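Local structure of beta chain (Acipenser persicus, 6IYH) at residues B[34-39]-B[99-104]. The protein probably carries oxygen as the beta chain of a tetrameric haemoglobin, binding haem in a globin fold. Numbering follows the deposited sequence.
With HEM (protoporphyrin IX containing Fe), chain D.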
loop_
_atom_site.group_PDB
_atom_site.type_symbol
_atom_site.label_atom_id
_atom_site.label_comp_id
_atom_site.label_asym_id
_atom_site.label_seq_id
_atom_site.Cartn_x
_atom_site.Cartn_y
_atom_site.Cartn_z
ATOM N N TYR B 34 10.366 -10.599 -2.924
ATOM C CA TYR B 34 9.816 -9.546 -3.802
ATOM C C TYR B 34 10.670 -9.470 -5.040
ATOM O O TYR B 34 11.355 -8.476 -5.269
ATOM C CB TYR B 34 9.859 -8.265 -2.997
ATOM C CG TYR B 34 9.193 -8.373 -1.658
ATOM C CD1 TYR B 34 7.781 -8.285 -1.501
ATOM C CD2 TYR B 34 9.949 -8.638 -0.508
ATOM C CE1 TYR B 34 7.195 -8.383 -0.216
ATOM C CE2 TYR B 34 9.343 -8.778 0.716
ATOM C CZ TYR B 34 7.997 -8.610 0.882
ATOM O OH TYR B 34 7.435 -8.781 2.205
ATOM N N PRO B 35 10.540 -10.450 -5.917
ATOM C CA PRO B 35 11.627 -10.604 -6.958
ATOM C C PRO B 35 11.703 -9.558 -8.048
ATOM O O PRO B 35 12.740 -9.371 -8.728
ATOM C CB PRO B 35 11.370 -12.014 -7.498
ATOM C CG PRO B 35 9.975 -12.327 -7.192
ATOM C CD PRO B 35 9.704 -11.654 -5.875
ATOM N N TRP B 36 10.649 -8.779 -8.146
ATOM C CA TRP B 36 10.648 -7.614 -8.986
ATOM C C TRP B 36 11.665 -6.598 -8.606
ATOM O O TRP B 36 12.132 -5.877 -9.470
ATOM C CB TRP B 36 9.294 -6.989 -9.069
ATOM C CG TRP B 36 8.633 -6.687 -7.752
ATOM C CD1 TRP B 36 8.767 -5.540 -7.005
ATOM C CD2 TRP B 36 7.757 -7.532 -7.035
ATOM N NE1 TRP B 36 8.023 -5.632 -5.890
ATOM C CE2 TRP B 36 7.391 -6.839 -5.864
ATOM C CE3 TRP B 36 7.270 -8.837 -7.236
ATOM C CZ2 TRP B 36 6.510 -7.340 -4.976
ATOM C CZ3 TRP B 36 6.428 -9.346 -6.337
ATOM C CH2 TRP B 36 6.086 -8.620 -5.179
ATOM N N THR B 37 12.104 -6.615 -7.343
ATOM C CA THR B 37 13.130 -5.738 -6.928
ATOM C C THR B 37 14.473 -6.029 -7.579
ATOM O O THR B 37 15.312 -5.148 -7.542
ATOM C CB THR B 37 13.314 -5.753 -5.361
ATOM O OG1 THR B 37 13.670 -7.056 -4.887
ATOM C CG2 THR B 37 11.994 -5.290 -4.670
ATOM N N GLN B 38 14.650 -7.231 -8.128
ATOM C CA GLN B 38 15.832 -7.610 -8.851
ATOM C C GLN B 38 16.113 -6.605 -10.015
ATOM O O GLN B 38 17.300 -6.388 -10.366
ATOM C CB GLN B 38 15.779 -9.048 -9.363
ATOM C CG GLN B 38 15.779 -10.175 -8.312
ATOM C CD GLN B 38 15.199 -11.446 -8.834
ATOM O OE1 GLN B 38 15.183 -11.652 -10.067
ATOM N NE2 GLN B 38 14.709 -12.315 -7.962
ATOM N N ARG B 39 15.072 -5.964 -10.538
ATOM C CA ARG B 39 15.257 -5.038 -11.660
ATOM C C ARG B 39 16.128 -3.863 -11.279
ATOM O O ARG B 39 16.736 -3.234 -12.157
ATOM C CB ARG B 39 13.930 -4.497 -12.199
ATOM C CG ARG B 39 13.247 -3.392 -11.365
ATOM C CD ARG B 39 11.998 -2.783 -12.015
ATOM N NE ARG B 39 12.299 -2.168 -13.283
ATOM C CZ ARG B 39 12.847 -0.967 -13.441
ATOM N NH1 ARG B 39 13.184 -0.228 -12.401
ATOM N NH2 ARG B 39 13.044 -0.479 -14.659
ATOM N N PRO B 99 8.681 3.655 -3.571
ATOM C CA PRO B 99 8.883 3.637 -2.107
ATOM C C PRO B 99 8.215 2.484 -1.365
ATOM O O PRO B 99 8.596 2.207 -0.225
ATOM C CB PRO B 99 8.272 4.947 -1.638
ATOM C CG PRO B 99 8.078 5.766 -2.858
ATOM C CD PRO B 99 8.080 4.932 -4.063
ATOM N N ASP B 100 7.242 1.783 -1.987
ATOM C CA ASP B 100 6.716 0.588 -1.325
ATOM C C ASP B 100 7.769 -0.442 -1.061
ATOM O O ASP B 100 7.692 -1.164 -0.104
ATOM C CB ASP B 100 5.637 -0.077 -2.196
ATOM C CG ASP B 100 4.327 0.668 -2.170
ATOM O OD1 ASP B 100 4.197 1.686 -1.481
ATOM O OD2 ASP B 100 3.406 0.181 -2.798
ATOM N N ASN B 101 8.825 -0.458 -1.865
ATOM C CA ASN B 101 9.894 -1.379 -1.635
ATOM C C ASN B 101 10.714 -1.089 -0.358
ATOM O O ASN B 101 11.270 -2.056 0.190
ATOM C CB ASN B 101 10.793 -1.413 -2.809
ATOM C CG ASN B 101 10.069 -1.875 -4.050
ATOM O OD1 ASN B 101 9.589 -2.990 -4.065
ATOM N ND2 ASN B 101 10.039 -1.048 -5.074
ATOM N N PHE B 102 10.785 0.154 0.123
ATOM C CA PHE B 102 11.415 0.406 1.430
ATOM C C PHE B 102 10.674 -0.342 2.553
ATOM O O PHE B 102 11.315 -0.835 3.497
ATOM C CB PHE B 102 11.452 1.917 1.736
ATOM C CG PHE B 102 12.188 2.731 0.680
ATOM C CD1 PHE B 102 13.430 2.306 0.150
ATOM C CD2 PHE B 102 11.676 3.915 0.259
ATOM C CE1 PHE B 102 14.086 3.077 -0.826
ATOM C CE2 PHE B 102 12.344 4.682 -0.716
ATOM C CZ PHE B 102 13.509 4.268 -1.245
ATOM N N GLN B 103 9.334 -0.448 2.451
ATOM C CA GLN B 103 8.523 -1.164 3.415
ATOM C C GLN B 103 8.780 -2.621 3.334
ATOM O O GLN B 103 8.883 -3.301 4.379
ATOM C CB GLN B 103 7.052 -0.892 3.272
ATOM C CG GLN B 103 6.814 0.603 3.417
ATOM C CD GLN B 103 5.377 1.047 3.617
ATOM O OE1 GLN B 103 5.037 2.250 3.397
ATOM N NE2 GLN B 103 4.537 0.141 4.121
ATOM N N HIS B 104 8.906 -3.132 2.112
ATOM C CA HIS B 104 9.262 -4.510 1.922
ATOM C C HIS B 104 10.619 -4.821 2.576
ATOM O O HIS B 104 10.788 -5.838 3.269
ATOM C CB HIS B 104 9.296 -4.943 0.443
ATOM C CG HIS B 104 7.967 -4.827 -0.225
ATOM N ND1 HIS B 104 6.765 -5.015 0.446
ATOM C CD2 HIS B 104 7.632 -4.519 -1.496
ATOM C CE1 HIS B 104 5.768 -4.858 -0.401
ATOM N NE2 HIS B 104 6.267 -4.601 -1.588
HETATM C CHA HEM D . 22.241 1.915 -3.045
HETATM C CHB HEM D . 20.728 2.367 1.489
HETATM C CHC HEM D . 16.517 0.319 0.199
HETATM C CHD HEM D . 18.023 0.030 -4.374
HETATM C C1A HEM D . 22.136 2.228 -1.709
HETATM C C2A HEM D . 23.238 2.735 -0.953
HETATM C C3A HEM D . 22.835 2.840 0.302
HETATM C C4A HEM D . 21.493 2.375 0.370
HETATM C CMA HEM D . 23.662 3.347 1.484
HETATM C CAA HEM D . 24.617 3.121 -1.456
HETATM C CBA HEM D . 24.629 4.617 -1.761
HETATM C CGA HEM D . 25.971 5.146 -2.248
HETATM O O1A HEM D . 26.456 4.801 -3.345
HETATM O O2A HEM D . 26.612 5.961 -1.560
HETATM C C1B HEM D . 19.426 1.829 1.546
HETATM C C2B HEM D . 18.619 1.778 2.736
HETATM C C3B HEM D . 17.475 1.131 2.371
HETATM C C4B HEM D . 17.538 0.922 0.930
HETATM C CMB HEM D . 18.961 2.187 4.179
HETATM C CAB HEM D . 16.271 0.743 3.136
HETATM C CBB HEM D . 16.234 0.681 4.479
HETATM C C1C HEM D . 16.536 -0.017 -1.134
HETATM C C2C HEM D . 15.500 -0.663 -1.909
HETATM C C3C HEM D . 15.939 -0.728 -3.223
HETATM C C4C HEM D . 17.231 -0.040 -3.274
HETATM C CMC HEM D . 14.321 -1.280 -1.243
HETATM C CAC HEM D . 15.338 -1.370 -4.419
HETATM C CBC HEM D . 14.263 -2.163 -4.298
HETATM C C1D HEM D . 19.356 0.477 -4.329
HETATM C C2D HEM D . 20.202 0.421 -5.508
HETATM C C3D HEM D . 21.372 0.987 -5.183
HETATM C C4D HEM D . 21.201 1.320 -3.767
HETATM C CMD HEM D . 19.788 -0.070 -6.898
HETATM C CAD HEM D . 22.618 1.150 -6.041
HETATM C CBD HEM D . 23.274 -0.263 -6.033
HETATM C CGD HEM D . 24.579 -0.423 -6.796
HETATM O O1D HEM D . 25.678 -0.225 -6.248
HETATM O O2D HEM D . 24.546 -0.841 -7.951
HETATM N NA HEM D . 21.105 2.016 -0.896
HETATM N NB HEM D . 18.718 1.389 0.481
HETATM N NC HEM D . 17.529 0.374 -2.021
HETATM N ND HEM D . 19.938 1.050 -3.246
HETATM FE FE HEM D . 19.340 1.248 -1.458
HETATM O O HOH W 1 6.163 -6.703 2.786
HETATM O O HOH W 2 6.994 -2.758 -5.240
HETATM O O HOH W 3 19.925 -0.714 -1.078
#
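Y34, just past helix 19-33, and T37, in the 3-10 segment 35-39, lie across from H104 and N101 near the start of helix 100-117, with CA atoms 7.6 Å apart at Y34–H104 and again at T37–N101. A flat ring at each position lets Y34 and H104 form an offset stack, planes 10° apart, and H104 CB adds a CH-pi contact 3.7 Å from the Y34 ring centroid. At their rims Y34 OH and H104 ND1 share water 1. Were Y34 an alanine, the H104 ring would probably lose its stacking partner and water 1 its link to a phenol oxygen. In globin terms this is the C region against the start of the G helix, beside the haem. W36 offers an N-H at its indole edge, which water 2 accepts weakly while donating to N101 OD1; an amide suits N101 because ND2 can also donate to an acidic side chain of another protein chain. With OG1 between the backbone N and the carbonyl carbon (chi1 61°), T37 OG1 donates a hydrogen bond to Y34 O (2.7 Å), while its methyl CG2 packs against N101 OD1 at 3.4 Å. The small, branched threonine also fits against the haem, its CB 3.9 Å from HEM CBC, and F102 brings its ring edge to HEM CHC.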